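Local coordinates for protein agmatinase (Deinococcus radiodurans, PDB 1WOH) that probably hydrolyses agmatine to putrescine and urea, as a hexameric agmatinase of the arginase family that uses two manganese ions per subunit, at residues A[14-19]-A[292-297]; A[122-127]-A[225-230]; A[140-145]-A[256-261]. All coordinates share one frame; numbering follows the deposited sequence.

Contact 1 (A[14-19]-A[292-297])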
# COMPACT_ATOMS: atom_id res chain seq x y z
N THR A 14 -6.09 16.66 18.01
CA THR A 14 -6.81 17.92 17.81
C THR A 14 -5.77 18.79 17.14
O THR A 14 -4.57 18.56 17.31
CB THR A 14 -7.29 18.57 19.14
OG1 THR A 14 -6.19 18.70 20.04
CG2 THR A 14 -8.38 17.73 19.77
N PHE A 15 -6.20 19.77 16.35
CA PHE A 15 -5.21 20.58 15.66
C PHE A 15 -4.27 21.30 16.61
O PHE A 15 -4.71 22.04 17.49
CB PHE A 15 -5.88 21.59 14.73
CG PHE A 15 -4.96 22.11 13.67
CD1 PHE A 15 -4.52 21.27 12.65
CD2 PHE A 15 -4.46 23.41 13.73
CE1 PHE A 15 -3.59 21.71 11.71
CE2 PHE A 15 -3.54 23.87 12.79
CZ PHE A 15 -3.10 23.01 11.78
N ALA A 16 -2.97 21.05 16.44
CA ALA A 16 -1.93 21.65 17.27
C ALA A 16 -2.12 21.27 18.74
O ALA A 16 -1.64 21.96 19.64
CB ALA A 16 -1.95 23.16 17.11
N ARG A 17 -2.81 20.15 18.96
CA ARG A 17 -3.10 19.65 20.30
C ARG A 17 -3.86 20.70 21.12
O ARG A 17 -3.74 20.76 22.35
CB ARG A 17 -1.80 19.23 21.00
CG ARG A 17 -1.95 17.99 21.88
CD ARG A 17 -0.65 17.61 22.60
NE ARG A 17 0.22 16.70 21.85
CZ ARG A 17 -0.10 15.44 21.54
NH1 ARG A 17 -1.27 14.94 21.91
NH2 ARG A 17 0.78 14.67 20.91
N ALA A 18 -4.65 21.52 20.44
CA ALA A 18 -5.43 22.56 21.09
C ALA A 18 -6.67 22.00 21.78
O ALA A 18 -7.15 20.92 21.44
CB ALA A 18 -5.83 23.62 20.07
N PRO A 19 -7.20 22.72 22.78
CA PRO A 19 -8.39 22.25 23.49
C PRO A 19 -9.58 22.18 22.53
O PRO A 19 -9.69 22.99 21.61
CB PRO A 19 -8.58 23.30 24.58
CG PRO A 19 -7.99 24.54 23.97
CD PRO A 19 -6.74 24.01 23.32
N LEU A 292 3.00 23.52 7.02
CA LEU A 292 2.78 24.74 6.25
C LEU A 292 1.78 25.63 6.98
O LEU A 292 1.96 26.85 7.05
CB LEU A 292 2.24 24.43 4.85
CG LEU A 292 2.21 25.66 3.94
CD1 LEU A 292 3.56 25.79 3.24
CD2 LEU A 292 1.12 25.54 2.88
N VAL A 293 0.72 25.03 7.50
CA VAL A 293 -0.29 25.81 8.21
C VAL A 293 0.33 26.45 9.44
O VAL A 293 0.15 27.65 9.68
CB VAL A 293 -1.50 24.95 8.64
CG1 VAL A 293 -2.44 25.77 9.52
CG2 VAL A 293 -2.26 24.46 7.40
N MET A 294 1.08 25.66 10.21
CA MET A 294 1.70 26.18 11.42
C MET A 294 2.76 27.24 11.11
O MET A 294 2.86 28.24 11.83
CB MET A 294 2.33 25.05 12.24
CG MET A 294 1.33 24.08 12.88
SD MET A 294 -0.08 24.87 13.69
CE MET A 294 0.76 25.69 15.10
N GLU A 295 3.55 27.03 10.07
CA GLU A 295 4.57 28.00 9.72
C GLU A 295 3.90 29.28 9.21
O GLU A 295 4.36 30.38 9.49
CB GLU A 295 5.53 27.46 8.66
CG GLU A 295 6.65 28.44 8.32
CD GLU A 295 7.77 27.82 7.51
OE1 GLU A 295 8.72 28.54 7.14
OE2 GLU A 295 7.70 26.61 7.23
N THR A 296 2.81 29.13 8.47
CA THR A 296 2.12 30.31 7.97
C THR A 296 1.61 31.14 9.15
O THR A 296 1.73 32.37 9.15
CB THR A 296 0.94 29.93 7.04
OG1 THR A 296 1.46 29.28 5.88
CG2 THR A 296 0.18 31.18 6.61
N LEU A 297 1.05 30.48 10.15
CA LEU A 297 0.56 31.19 11.33
C LEU A 297 1.71 31.90 12.05
O LEU A 297 1.52 32.98 12.62
CB LEU A 297 -0.15 30.23 12.27
CG LEU A 297 -1.48 29.66 11.74
CD1 LEU A 297 -1.98 28.56 12.66
CD2 LEU A 297 -2.51 30.78 11.63
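A Met-aromatic contact fastens the N-terminal loop, 14-19, to the long C-terminal helix 284-302 of the arginase-type alpha/beta fold. The ring of Phe15 reaches the helix with its CE2 and CZ atoms. CE2 lies 3.7 Å from Met294 SD, and CZ lies 3.6 Å from Val293 CG1, so two consecutive helix residues share one end of the ring. The sulfur stands 4.7 Å from the ring centroid and 53° off the ring normal, an oblique approach. Met294 gets its sulfur there by folding: the bend at chi2 (-46°) brings SD to the ring, and a second bend at chi3 turns the methyl toward the loop, with CE coming within 4.2 Å of Ala16 CB. Val293 offers the CG1 branch, which lies anti to its backbone N (chi1 173°). No hydrogen bond crosses the contact; the loop is tied down separately, by Phe15 N to Asp82 OD2 and Ala16 N to Ser59 OG, while Thr14 OG1 closes the turn on Ala18 O at 2.8 Å. Strand 114-118 meets Phe15 through Leu117 and Val293 through Val115, while Phe80 of strand 80-85 packs on Met294.

Contact 2 (A[122-127]-A[225-230]); sequences SVSYPL and YFSVDV
Leu127 lies across the phenol end of Tyr225, the two side chains meeting at about a right angle. Three leucine atoms lie against the hydroxyl: Leu127 CB is 3.7 Å from Tyr225 OH, CD2 3.8 Å and CG 3.9 Å. The tyrosine reaches them because its CG is anti to the backbone N (chi1 175°), which sends the ring from strand 223-229 toward the short helix 124-128. Apolar on this side, the hydroxyl has its polar partner in Asp271 OD2. That same carboxylate organises the second pair. Ser124 OG and Ser227 OG stand 3.7 Å apart and make no hydrogen bond to each other; instead Ser124 OG binds Asp271 OD2 and Ser227 OG binds Asp271 OD1. Asp271, on strand 266-273, thus links helix and strand through three hydroxyls. Ser227 OG also bonds to NE2 of His121, a manganese ligand, and so appears to position it from the second shell. Asp229, two residues further along the strand, is itself a ligand of both manganese ions. The contact lies deep in the subunit: Ile100 and Ala104 of helix 93-108 pack on Leu127, Phe163 of helix 162-169 touches Ser227, and strands 137-142 and 266-273 flank 223-229 in the parallel sheet.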
# COMPACT_ATOMS: atom_id res chain seq x y z
N SER A 122 -14.28 22.87 -3.24
CA SER A 122 -15.60 23.49 -3.26
C SER A 122 -15.97 24.09 -1.91
O SER A 122 -16.82 24.97 -1.83
CB SER A 122 -16.66 22.47 -3.68
OG SER A 122 -17.12 21.72 -2.56
N VAL A 123 -15.33 23.63 -0.83
CA VAL A 123 -15.65 24.15 0.49
C VAL A 123 -15.26 25.63 0.66
O VAL A 123 -15.79 26.31 1.55
CB VAL A 123 -14.98 23.32 1.62
CG1 VAL A 123 -15.41 21.86 1.51
CG2 VAL A 123 -13.47 23.47 1.56
N SER A 124 -14.36 26.13 -0.18
CA SER A 124 -13.93 27.53 -0.08
C SER A 124 -15.10 28.49 -0.31
O SER A 124 -15.11 29.59 0.23
CB SER A 124 -12.84 27.84 -1.10
OG SER A 124 -11.67 27.09 -0.85
N TYR A 125 -16.08 28.07 -1.10
CA TYR A 125 -17.23 28.92 -1.36
C TYR A 125 -18.04 29.19 -0.08
O TYR A 125 -18.16 30.34 0.34
CB TYR A 125 -18.12 28.31 -2.46
CG TYR A 125 -19.52 28.90 -2.53
CD1 TYR A 125 -19.73 30.27 -2.45
CD2 TYR A 125 -20.63 28.07 -2.66
CE1 TYR A 125 -21.02 30.82 -2.50
CE2 TYR A 125 -21.93 28.60 -2.72
CZ TYR A 125 -22.11 29.97 -2.63
OH TYR A 125 -23.39 30.50 -2.67
N PRO A 126 -18.58 28.14 0.57
CA PRO A 126 -19.35 28.41 1.79
C PRO A 126 -18.52 29.02 2.92
O PRO A 126 -19.04 29.76 3.75
CB PRO A 126 -19.94 27.04 2.14
CG PRO A 126 -18.99 26.07 1.52
CD PRO A 126 -18.66 26.72 0.19
N LEU A 127 -17.22 28.70 2.94
CA LEU A 127 -16.33 29.26 3.95
C LEU A 127 -16.27 30.78 3.74
O LEU A 127 -16.44 31.56 4.68
CB LEU A 127 -14.92 28.67 3.78
CG LEU A 127 -14.32 27.70 4.78
CD1 LEU A 127 -15.37 27.03 5.62
CD2 LEU A 127 -13.47 26.68 4.02
N TYR A 225 -7.52 36.70 2.62
CA TYR A 225 -7.94 35.35 2.98
C TYR A 225 -7.00 34.48 2.15
O TYR A 225 -6.86 34.69 0.95
CB TYR A 225 -9.38 35.10 2.55
CG TYR A 225 -9.89 33.69 2.77
CD1 TYR A 225 -10.66 33.37 3.88
CD2 TYR A 225 -9.62 32.69 1.83
CE1 TYR A 225 -11.18 32.08 4.05
CE2 TYR A 225 -10.13 31.40 2.00
CZ TYR A 225 -10.91 31.11 3.10
OH TYR A 225 -11.43 29.84 3.25
N PHE A 226 -6.34 33.52 2.80
CA PHE A 226 -5.42 32.61 2.12
C PHE A 226 -6.14 31.31 1.79
O PHE A 226 -6.74 30.70 2.67
CB PHE A 226 -4.24 32.24 3.03
CG PHE A 226 -3.21 33.32 3.20
CD1 PHE A 226 -2.70 33.61 4.47
CD2 PHE A 226 -2.70 34.01 2.11
CE1 PHE A 226 -1.70 34.56 4.64
CE2 PHE A 226 -1.70 34.96 2.27
CZ PHE A 226 -1.19 35.24 3.54
N SER A 227 -6.10 30.89 0.53
CA SER A 227 -6.68 29.61 0.16
C SER A 227 -5.54 28.79 -0.40
O SER A 227 -4.98 29.14 -1.44
CB SER A 227 -7.78 29.75 -0.90
OG SER A 227 -8.27 28.46 -1.24
N VAL A 228 -5.18 27.72 0.29
CA VAL A 228 -4.09 26.87 -0.17
C VAL A 228 -4.58 25.52 -0.65
O VAL A 228 -5.04 24.70 0.15
CB VAL A 228 -3.05 26.63 0.95
CG1 VAL A 228 -1.92 25.74 0.43
CG2 VAL A 228 -2.49 27.97 1.44
N ASP A 229 -4.53 25.31 -1.96
CA ASP A 229 -4.90 24.03 -2.54
C ASP A 229 -3.55 23.30 -2.61
O ASP A 229 -2.61 23.79 -3.24
CB ASP A 229 -5.46 24.23 -3.95
CG ASP A 229 -5.86 22.93 -4.62
OD1 ASP A 229 -5.27 21.88 -4.30
OD2 ASP A 229 -6.75 22.96 -5.49
N VAL A 230 -3.43 22.16 -1.95
CA VAL A 230 -2.16 21.45 -1.96
C VAL A 230 -1.65 21.07 -3.34
O VAL A 230 -0.44 20.85 -3.50
CB VAL A 230 -2.19 20.19 -1.04
CG1 VAL A 230 -2.72 20.56 0.34
CG2 VAL A 230 -3.04 19.09 -1.65

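Contact 3 (A[140-145]-A[256-261]); sequences VQLDAH and KILAAA
Leu142 of strand 137-142 spreads its two methyls over neighbouring residues of helix 251-264, one branch for each. Its CG is anti to the carbonyl carbon (chi1 -67°), and the fork beyond it carries both methyls to the helix. CD2 lies 3.9 Å from Ile257 CG2 and 4.2 Å from Ile257 CD1, and these two side chains run past one another in opposite directions. CD1 goes to Leu258, which slants across the leucine rather than lying alongside it; Leu142 CD1 is 3.9 Å from Leu258 CG and equally near Leu258 CD1. Leu258 leaves its helix at an angle to the strand, and only its end swings in, whereas Ile257 points toward the strand segment from the start. The neighbours of Leu142 along the chain, Gln141 and Asp143, form a polar network. Asp143 OD1 accepts the backbone N of His145 at 2.9 Å, an Asx turn, with the donor 56° out of the carboxylate plane. Gln141 NE2 bonds to Asp143 OD2 at 3.0 Å, from 35° above that plane. Asp143 and His145 are manganese ligands. Asp143 also lies close to the carboxylates of Asp147, Asp229 and Asp231, a cluster whose negative charge would be expected to be offset by the metal ions. The chemistry is therefore divided: methyl packing joins strand to helix, while hydrogen bonds to both Asp143 oxygens are consistent with orienting this bridging ligand.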
# COMPACT_ATOMS: atom_id res chain seq x y z
N VAL A 140 -5.74 35.33 -1.69
CA VAL A 140 -4.45 34.94 -2.24
C VAL A 140 -4.61 33.42 -2.33
O VAL A 140 -4.72 32.74 -1.32
CB VAL A 140 -3.28 35.31 -1.31
CG1 VAL A 140 -2.00 34.62 -1.80
CG2 VAL A 140 -3.07 36.82 -1.32
N GLN A 141 -4.63 32.93 -3.56
CA GLN A 141 -4.86 31.52 -3.83
C GLN A 141 -3.66 30.77 -4.41
O GLN A 141 -3.15 31.15 -5.47
CB GLN A 141 -6.06 31.43 -4.79
CG GLN A 141 -6.26 30.12 -5.52
CD GLN A 141 -7.26 30.25 -6.68
OE1 GLN A 141 -7.69 31.35 -7.03
NE2 GLN A 141 -7.62 29.11 -7.27
N LEU A 142 -3.21 29.73 -3.72
CA LEU A 142 -2.10 28.90 -4.22
C LEU A 142 -2.85 27.73 -4.86
O LEU A 142 -3.67 27.09 -4.20
CB LEU A 142 -1.21 28.39 -3.08
CG LEU A 142 -0.39 29.43 -2.32
CD1 LEU A 142 0.58 28.71 -1.41
CD2 LEU A 142 0.39 30.31 -3.28
N ASP A 143 -2.57 27.44 -6.12
CA ASP A 143 -3.36 26.41 -6.79
C ASP A 143 -2.79 26.11 -8.17
O ASP A 143 -2.23 26.99 -8.82
CB ASP A 143 -4.78 26.98 -6.97
CG ASP A 143 -5.85 25.92 -7.04
OD1 ASP A 143 -5.58 24.80 -7.54
OD2 ASP A 143 -6.99 26.22 -6.62
N ALA A 144 -2.93 24.87 -8.61
CA ALA A 144 -2.49 24.50 -9.94
C ALA A 144 -3.63 24.86 -10.90
O ALA A 144 -3.41 25.03 -12.09
CB ALA A 144 -2.22 23.00 -10.02
N HIS A 145 -4.84 24.97 -10.36
CA HIS A 145 -6.00 25.28 -11.18
C HIS A 145 -6.67 26.60 -10.80
O HIS A 145 -6.61 27.03 -9.65
CB HIS A 145 -7.01 24.12 -11.07
CG HIS A 145 -6.39 22.76 -11.28
ND1 HIS A 145 -6.20 21.87 -10.25
CD2 HIS A 145 -5.90 22.17 -12.39
CE1 HIS A 145 -5.61 20.78 -10.72
NE2 HIS A 145 -5.42 20.94 -12.02
N LYS A 256 7.30 31.07 0.88
CA LYS A 256 7.80 32.43 0.69
C LYS A 256 6.66 33.34 0.23
O LYS A 256 6.58 34.51 0.63
CB LYS A 256 8.91 32.46 -0.36
CG LYS A 256 10.24 31.91 0.12
CD LYS A 256 11.33 32.18 -0.91
CE LYS A 256 12.69 31.72 -0.42
NZ LYS A 256 12.75 30.24 -0.24
N ILE A 257 5.79 32.81 -0.62
CA ILE A 257 4.64 33.56 -1.12
C ILE A 257 3.71 33.91 0.03
O ILE A 257 3.30 35.07 0.19
CB ILE A 257 3.87 32.75 -2.19
CG1 ILE A 257 4.72 32.60 -3.44
CG2 ILE A 257 2.55 33.45 -2.55
CD1 ILE A 257 4.20 31.59 -4.43
N LEU A 258 3.36 32.92 0.84
CA LEU A 258 2.48 33.16 1.97
C LEU A 258 3.12 34.11 2.98
O LEU A 258 2.46 35.00 3.51
CB LEU A 258 2.12 31.84 2.66
CG LEU A 258 1.33 30.86 1.76
CD1 LEU A 258 1.28 29.48 2.40
CD2 LEU A 258 -0.09 31.40 1.53
N ALA A 259 4.40 33.90 3.26
CA ALA A 259 5.10 34.74 4.22
C ALA A 259 5.09 36.20 3.78
O ALA A 259 4.86 37.11 4.59
CB ALA A 259 6.54 34.25 4.40
N ALA A 260 5.34 36.43 2.49
CA ALA A 260 5.37 37.78 1.95
C ALA A 260 4.01 38.46 2.11
O ALA A 260 3.92 39.62 2.53
CB ALA A 260 5.76 37.74 0.48
N ALA A 261 2.95 37.73 1.79
CA ALA A 261 1.61 38.27 1.90
C ALA A 261 1.24 38.53 3.36
O ALA A 261 0.61 39.54 3.67
CB ALA A 261 0.60 37.32 1.26

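Contacts 2 and 3 use strands of the central parallel sheet, and contact 1 packs on it through helix 284-302. Contacts 2 and 3 lie closest, with centres about 12 Å apart, and are joined by neighbouring strands 223-229 and 137-142; their segments alternate along the chain. Contact 1, with its centre about 17 and 18 Å from theirs, encloses both in sequence, pairing residues near the two termini. Helix 284-302 links it to the others: Leu292 packs on Val228 and Leu258. Phe226 bridges contacts 2 and 3 by packing on Ala261. Asp143 and His145 follow strand 137-142 and Asp229 ends strand 223-229, so these manganese ligands cluster at the C-terminal ends of neighbouring strands.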